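Local structure of MMACHC-like protein (Caenorhabditis elegans, 5UJC) at residues K12-V15 with D16-L19; V195-P198 with E199-E202; G250-V253 with A254-W257. The protein binds cobalamin and probably catalyses flavin-dependent reductive removal of cyanide from cyanocobalamin and glutathione-dependent demethylation of methylcobalamin. All blocks are in the same frame, centred on the assembly; numbering follows the deposited sequence.

Interaction 1. Residues K12-V15 with D16-L19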
loop_
_atom_site.group_PDB
_atom_site.type_symbol
_atom_site.label_atom_id
_atom_site.label_comp_id
_atom_site.label_asym_id
_atom_site.label_seq_id
_atom_site.Cartn_x
_atom_site.Cartn_y
_atom_site.Cartn_z
ATOM N N LYS A 12 18.087 -1.937 2.920
ATOM C CA LYS A 12 16.972 -1.107 3.337
ATOM C C LYS A 12 17.345 0.379 3.234
ATOM O O LYS A 12 16.510 1.212 2.853
ATOM C CB LYS A 12 16.517 -1.459 4.746
ATOM C CG LYS A 12 15.233 -0.740 5.153
ATOM C CD LYS A 12 14.729 -1.225 6.492
ATOM C CE LYS A 12 13.309 -0.782 6.787
ATOM N NZ LYS A 12 13.157 0.681 6.907
ATOM N N ARG A 13 18.611 0.710 3.523
ATOM C CA ARG A 13 19.047 2.104 3.491
ATOM C C ARG A 13 18.940 2.689 2.079
ATOM O O ARG A 13 18.492 3.804 1.914
ATOM C CB ARG A 13 20.475 2.246 4.007
ATOM C CG ARG A 13 20.854 3.680 4.387
ATOM C CD ARG A 13 20.046 4.194 5.597
ATOM N NE ARG A 13 20.215 3.329 6.763
ATOM C CZ ARG A 13 21.222 3.404 7.640
ATOM N NH1 ARG A 13 22.152 4.377 7.554
ATOM N NH2 ARG A 13 21.279 2.533 8.631
ATOM N N VAL A 14 19.321 1.924 1.060
ATOM C CA VAL A 14 19.208 2.435 -0.328
ATOM C C VAL A 14 17.740 2.668 -0.697
ATOM O O VAL A 14 17.389 3.663 -1.303
ATOM C CB VAL A 14 19.814 1.476 -1.355
ATOM C CG1 VAL A 14 19.571 1.997 -2.773
ATOM C CG2 VAL A 14 21.260 1.331 -1.102
ATOM N N VAL A 15 16.882 1.721 -0.327
ATOM C CA VAL A 15 15.457 1.859 -0.590
ATOM C C VAL A 15 14.925 3.130 0.071
ATOM O O VAL A 15 14.184 3.920 -0.560
ATOM C CB VAL A 15 14.683 0.602 -0.131
ATOM C CG1 VAL A 15 13.178 0.795 -0.292
ATOM C CG2 VAL A 15 15.155 -0.620 -0.926
ATOM N N ASP A 16 15.317 3.344 1.322
ATOM C CA ASP A 16 14.819 4.480 2.099
ATOM C C ASP A 16 15.439 5.823 1.655
ATOM O O ASP A 16 14.827 6.880 1.823
ATOM C CB ASP A 16 15.066 4.242 3.580
ATOM C CG ASP A 16 14.159 3.155 4.149
ATOM O OD1 ASP A 16 13.119 2.830 3.502
ATOM O OD2 ASP A 16 14.445 2.661 5.254
ATOM N N GLN A 17 16.598 5.761 1.009
ATOM C CA GLN A 17 17.180 6.960 0.395
ATOM C C GLN A 17 16.426 7.387 -0.847
ATOM O O GLN A 17 16.212 8.580 -1.066
ATOM C CB GLN A 17 18.652 6.730 0.058
ATOM C CG GLN A 17 19.550 6.688 1.265
ATOM C CD GLN A 17 20.934 6.123 0.971
ATOM O OE1 GLN A 17 21.190 5.546 -0.103
ATOM N NE2 GLN A 17 21.821 6.281 1.914
ATOM N N LYS A 18 16.021 6.413 -1.668
ATOM C CA LYS A 18 15.440 6.720 -2.989
ATOM C C LYS A 18 13.919 6.806 -2.964
ATOM O O LYS A 18 13.339 7.482 -3.784
ATOM C CB LYS A 18 15.858 5.686 -4.003
ATOM C CG LYS A 18 17.363 5.617 -4.253
ATOM C CD LYS A 18 18.012 6.990 -4.462
ATOM C CE LYS A 18 17.530 7.659 -5.740
ATOM N NZ LYS A 18 18.231 8.950 -5.993
ATOM N N LEU A 19 13.289 6.123 -2.009
ATOM C CA LEU A 19 11.821 6.234 -1.771
ATOM C C LEU A 19 11.666 6.784 -0.371
ATOM O O LEU A 19 11.601 6.039 0.600
ATOM C CB LEU A 19 11.146 4.886 -1.913
ATOM C CG LEU A 19 11.305 4.198 -3.273
ATOM C CD1 LEU A 19 10.758 2.786 -3.179
ATOM C CD2 LEU A 19 10.593 4.962 -4.400
HETATM O O HOH W 1 16.912 2.872 6.331
#
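Lys12 and Asp16, one helical turn apart near the end of helix 5-18, form a salt bridge that illustrates the i to i+4 pairing of opposite charges. Lys12 NZ lies 2.9 Å from Asp16 OD2, which accepts through its syn lone pair. The lysine runs extended as far as CE and turns only at its last bond (chi4 -64°), which swings the ammonium group back to the carboxylate. Asp16 OD2 also accepts a bond from a water at 2.7 Å, and this water accepts a weak bond from Arg13 NE, so the oxygen is gripped twice. Ser27 OG hydrogen-bonds both Lys12 NZ and Asp16 OD1, so that one hydroxyl joins the two partners and helps to fix the carboxylate.

The main-chain bonds follow the alpha-helical pattern, from Asp16 N to Lys12 O through to Leu19 N to Val15 O at 2.8 Å. Leu19 still donates although it is the first residue to depart from helical torsions.

The Gln17 amide lies across the Arg13 chain, NE2 coming to 3.7 Å from Arg13 CG, with amide and guanidinium planes 82° apart. On the buried side Val15 CG1 meets Leu19 CD1 at 4.3 Å.

The helix is packed on two elements. Val15 and Leu19 rest on Ile58 of strand 53-60, where Val15 and Lys12 also touch Leu56, while Val14, Lys18 and Leu19 lean on helix 93-109, joining the N-terminal helix to both sheet and helix.

Interaction 2. Residues V195-P198 with E199-E202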
loop_
_atom_site.group_PDB
_atom_site.type_symbol
_atom_site.label_atom_id
_atom_site.label_comp_id
_atom_site.label_asym_id
_atom_site.label_seq_id
_atom_site.Cartn_x
_atom_site.Cartn_y
_atom_site.Cartn_z
ATOM N N VAL A 195 19.483 -13.184 0.474
ATOM C CA VAL A 195 19.741 -12.519 1.731
ATOM C C VAL A 195 18.891 -13.158 2.829
ATOM O O VAL A 195 17.666 -13.138 2.765
ATOM C CB VAL A 195 19.443 -11.003 1.658
ATOM C CG1 VAL A 195 19.725 -10.357 2.990
ATOM C CG2 VAL A 195 20.262 -10.354 0.548
ATOM N N LYS A 196 19.561 -13.739 3.818
ATOM C CA LYS A 196 18.897 -14.454 4.901
ATOM C C LYS A 196 19.087 -13.692 6.230
ATOM O O LYS A 196 20.201 -13.257 6.572
ATOM C CB LYS A 196 19.456 -15.878 5.024
ATOM C CG LYS A 196 19.487 -16.658 3.718
ATOM C CD LYS A 196 18.112 -16.827 3.111
ATOM C CE LYS A 196 18.172 -17.584 1.786
ATOM N NZ LYS A 196 18.723 -18.955 1.949
ATOM N N ILE A 197 17.980 -13.526 6.954
ATOM C CA ILE A 197 17.935 -12.738 8.174
ATOM C C ILE A 197 17.244 -13.541 9.297
ATOM O O ILE A 197 16.304 -13.069 9.934
ATOM C CB ILE A 197 17.239 -11.346 7.930
ATOM C CG1 ILE A 197 15.876 -11.526 7.257
ATOM C CG2 ILE A 197 18.138 -10.438 7.074
ATOM C CD1 ILE A 197 14.970 -10.294 7.367
ATOM N N PRO A 198 17.727 -14.763 9.549
ATOM C CA PRO A 198 17.040 -15.636 10.532
ATOM C C PRO A 198 16.949 -15.047 11.957
ATOM O O PRO A 198 16.019 -15.371 12.693
ATOM C CB PRO A 198 17.910 -16.883 10.544
ATOM C CG PRO A 198 19.268 -16.383 10.145
ATOM C CD PRO A 198 18.979 -15.367 9.076
ATOM N N GLU A 199 17.876 -14.161 12.309
ATOM C CA GLU A 199 17.920 -13.577 13.648
ATOM C C GLU A 199 16.960 -12.392 13.806
ATOM O O GLU A 199 16.777 -11.892 14.910
ATOM C CB GLU A 199 19.359 -13.140 14.002
ATOM C CG GLU A 199 19.940 -11.989 13.131
ATOM C CD GLU A 199 20.737 -12.484 11.913
ATOM O OE1 GLU A 199 21.997 -12.347 11.907
ATOM O OE2 GLU A 199 20.107 -12.971 10.953
ATOM N N PHE A 200 16.351 -11.942 12.698
ATOM C CA PHE A 200 15.511 -10.761 12.736
ATOM C C PHE A 200 14.147 -11.074 13.355
ATOM O O PHE A 200 13.509 -12.090 13.027
ATOM C CB PHE A 200 15.323 -10.203 11.342
ATOM C CG PHE A 200 14.513 -8.927 11.301
ATOM C CD1 PHE A 200 14.996 -7.763 11.883
ATOM C CD2 PHE A 200 13.248 -8.901 10.711
ATOM C CE1 PHE A 200 14.263 -6.592 11.848
ATOM C CE2 PHE A 200 12.522 -7.719 10.657
ATOM C CZ PHE A 200 13.029 -6.568 11.233
ATOM N N CYS A 201 13.692 -10.182 14.221
ATOM C CA CYS A 201 12.362 -10.292 14.842
ATOM C C CYS A 201 11.546 -9.086 14.490
ATOM O O CYS A 201 11.875 -7.973 14.889
ATOM C CB CYS A 201 12.495 -10.386 16.372
ATOM S SG CYS A 201 13.336 -11.868 16.960
ATOM N N GLU A 202 10.482 -9.300 13.724
ATOM C CA GLU A 202 9.574 -8.218 13.343
ATOM C C GLU A 202 8.919 -7.603 14.577
ATOM O O GLU A 202 8.529 -8.307 15.478
ATOM C CB GLU A 202 8.480 -8.744 12.410
ATOM C CG GLU A 202 8.983 -9.286 11.076
ATOM C CD GLU A 202 9.178 -10.784 11.056
ATOM O OE1 GLU A 202 9.152 -11.436 12.138
ATOM O OE2 GLU A 202 9.366 -11.320 9.961
#
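Phe200 N donates to Ile197 O at 3.0 Å, with an N-H...O angle of 164°, and so closes a type I beta turn from Ile197 to Phe200 where the chain leaves strand 185-196. The bond is straight at the hydrogen, yet the donor stands 50° above the carbonyl plane and thus does not meet a lone pair. Pro198 and Glu199 occupy the two corner positions; the proline ring, which fixes phi near -60°, suits the first of them.

Beneath the turn the side chains of its two ends lie side by side and point the same way. The methyl CD1 of Ile197 approaches Phe200 CB at 4.0 Å and meets the ring obliquely, near CD2. Both residues also rest on Met29 of strand 25-31, while Phe200 O takes a hydrogen bond from Lys31 NZ, so the turn is tied to the edge strand of the sheet.

At the exposed corner Glu199 folds back on its predecessor. Its CG sits between the backbone N and the carbonyl carbon (chi1 65°), and the bend that follows lays the carboxylate beside the proline ring, bringing OE2 to 3.2 Å from Pro198 CD.

Interaction 3. Residues G250-V253 with A254-W257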
loop_
_atom_site.group_PDB
_atom_site.type_symbol
_atom_site.label_atom_id
_atom_site.label_comp_id
_atom_site.label_asym_id
_atom_site.label_seq_id
_atom_site.Cartn_x
_atom_site.Cartn_y
_atom_site.Cartn_z
ATOM N N GLY A 250 -11.636 8.403 -4.521
ATOM C CA GLY A 250 -13.063 8.060 -4.416
ATOM C C GLY A 250 -13.779 7.920 -5.759
ATOM O O GLY A 250 -14.917 7.428 -5.817
ATOM N N ARG A 251 -13.143 8.376 -6.829
ATOM C CA ARG A 251 -13.725 8.347 -8.167
ATOM C C ARG A 251 -13.233 7.169 -8.955
ATOM O O ARG A 251 -12.106 6.738 -8.777
ATOM C CB ARG A 251 -13.330 9.607 -8.968
ATOM C CG ARG A 251 -13.999 10.860 -8.507
ATOM C CD ARG A 251 -13.580 11.987 -9.371
ATOM N NE ARG A 251 -14.170 13.254 -8.968
ATOM C CZ ARG A 251 -14.295 14.310 -9.762
ATOM N NH1 ARG A 251 -13.890 14.267 -11.062
ATOM N NH2 ARG A 251 -14.828 15.406 -9.282
ATOM N N PRO A 252 -14.043 6.704 -9.927
ATOM C CA PRO A 252 -13.488 5.753 -10.907
ATOM C C PRO A 252 -12.374 6.365 -11.753
ATOM O O PRO A 252 -12.347 7.582 -11.963
ATOM C CB PRO A 252 -14.678 5.391 -11.783
ATOM C CG PRO A 252 -15.781 6.291 -11.401
ATOM C CD PRO A 252 -15.404 7.136 -10.245
ATOM N N VAL A 253 -11.459 5.522 -12.209
ATOM C CA VAL A 253 -10.248 5.990 -12.895
ATOM C C VAL A 253 -10.551 6.945 -14.050
ATOM O O VAL A 253 -9.868 7.956 -14.207
ATOM C CB VAL A 253 -9.360 4.805 -13.369
ATOM C CG1 VAL A 253 -8.236 5.288 -14.303
ATOM C CG2 VAL A 253 -8.761 4.082 -12.163
ATOM N N ALA A 254 -11.631 6.681 -14.795
ATOM C CA ALA A 254 -11.947 7.475 -15.971
ATOM C C ALA A 254 -12.380 8.914 -15.649
ATOM O O ALA A 254 -12.458 9.756 -16.556
ATOM C CB ALA A 254 -13.018 6.780 -16.798
ATOM N N GLU A 255 -12.682 9.187 -14.374
ATOM C CA GLU A 255 -13.144 10.509 -13.938
ATOM C C GLU A 255 -12.080 11.272 -13.154
ATOM O O GLU A 255 -12.331 12.389 -12.682
ATOM C CB GLU A 255 -14.382 10.360 -13.050
ATOM C CG GLU A 255 -15.588 9.783 -13.746
ATOM C CD GLU A 255 -16.762 9.541 -12.797
ATOM O OE1 GLU A 255 -16.778 10.120 -11.665
ATOM O OE2 GLU A 255 -17.647 8.759 -13.166
ATOM N N ARG A 256 -10.898 10.696 -13.006
ATOM C CA ARG A 256 -9.925 11.250 -12.052
ATOM C C ARG A 256 -9.080 12.378 -12.588
ATOM O O ARG A 256 -8.655 13.221 -11.827
ATOM C CB ARG A 256 -9.007 10.174 -11.554
ATOM C CG ARG A 256 -9.674 9.161 -10.651
ATOM C CD ARG A 256 -8.677 8.152 -10.233
ATOM N NE ARG A 256 -9.260 7.121 -9.412
ATOM C CZ ARG A 256 -8.572 6.116 -8.899
ATOM N NH1 ARG A 256 -7.280 5.974 -9.202
ATOM N NH2 ARG A 256 -9.151 5.255 -8.066
ATOM N N TRP A 257 -8.707 12.323 -13.860
ATOM C CA TRP A 257 -7.716 13.292 -14.385
ATOM C C TRP A 257 -8.156 14.739 -14.138
ATOM O O TRP A 257 -7.344 15.567 -13.800
ATOM C CB TRP A 257 -7.418 13.081 -15.888
ATOM C CG TRP A 257 -6.134 12.297 -16.174
ATOM C CD1 TRP A 257 -6.028 11.104 -16.840
ATOM C CD2 TRP A 257 -4.783 12.707 -15.874
ATOM N NE1 TRP A 257 -4.709 10.734 -16.943
ATOM C CE2 TRP A 257 -3.922 11.703 -16.374
ATOM C CE3 TRP A 257 -4.229 13.804 -15.227
ATOM C CZ2 TRP A 257 -2.531 11.772 -16.245
ATOM C CZ3 TRP A 257 -2.817 13.870 -15.096
ATOM C CH2 TRP A 257 -2.001 12.855 -15.598
HETATM O O HOH W 2 -9.455 10.286 -15.893
#
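Arg256 NE and Arg251 O make a 2.9 Å hydrogen bond across this loop, nearly straight at the hydrogen and with the oxygen close to the guanidinium plane. Arg256 NH2 adds a weak second bond to the same carbonyl, so that one oxygen is held by two N-H groups of one edge. Arg251 in turn donates through NH1 to Glu255 O at 2.9 Å, again near the guanidinium plane, while its NE forms a salt bridge with Glu247 of the preceding helix. Each arginine thus holds a main-chain carbonyl of the other segment.

The backbone between them is folded by two overlapping bonds of the i to i+3 kind, Glu255 N to Pro252 O at 2.9 Å and Arg256 N to Val253 O at 3.2 Å. A water extends the second, donating to Val253 O and accepting from Trp257 N.

Outward from these bonds, Val253 CG2 sits 3.8 Å above the centre of the Arg256 guanidinium, covering one face. The carboxylate of Glu255, carried on an extended chain, brings OE2 to 3.6 Å from Pro252 CG. A leucine in place of Arg256 has no side-chain N-H to give, and Arg251 O would probably be left without these two bonds, with the loop likely to be freer to shift.

Arg256 also packs against Phe248 and Phe249 of helix 243-250. Two overlapping type I beta turns, pinned by arginine side chains, thus link helices 243-250 and 257-265, with the Arg256 side chain about 5 Å from the bound methylcobalamin, at the margin of the cobalamin site.

In the fold
The contacts show how short-range folding serves different parts of one chain. Interactions 1 and 2 are neighbours: their centres lie about 19 Å apart and their nearest atoms about 7 Å, and helix 5-18, which carries interaction 1, packs against Ile197 of interaction 2 through Met5 and Ala8. Interaction 3 stands apart, its centre about 41 Å from that of interaction 2 on the opposite side of the chain's centre, and about 31 Å from the centre of interaction 1. Its Arg256 side chain lies about 5 Å from the bound cobalamin. From interaction 1, the Leu19 side chain is about 12 Å from that of Met134, a probable substrate-binding residue; interaction 2 lies away from such sites.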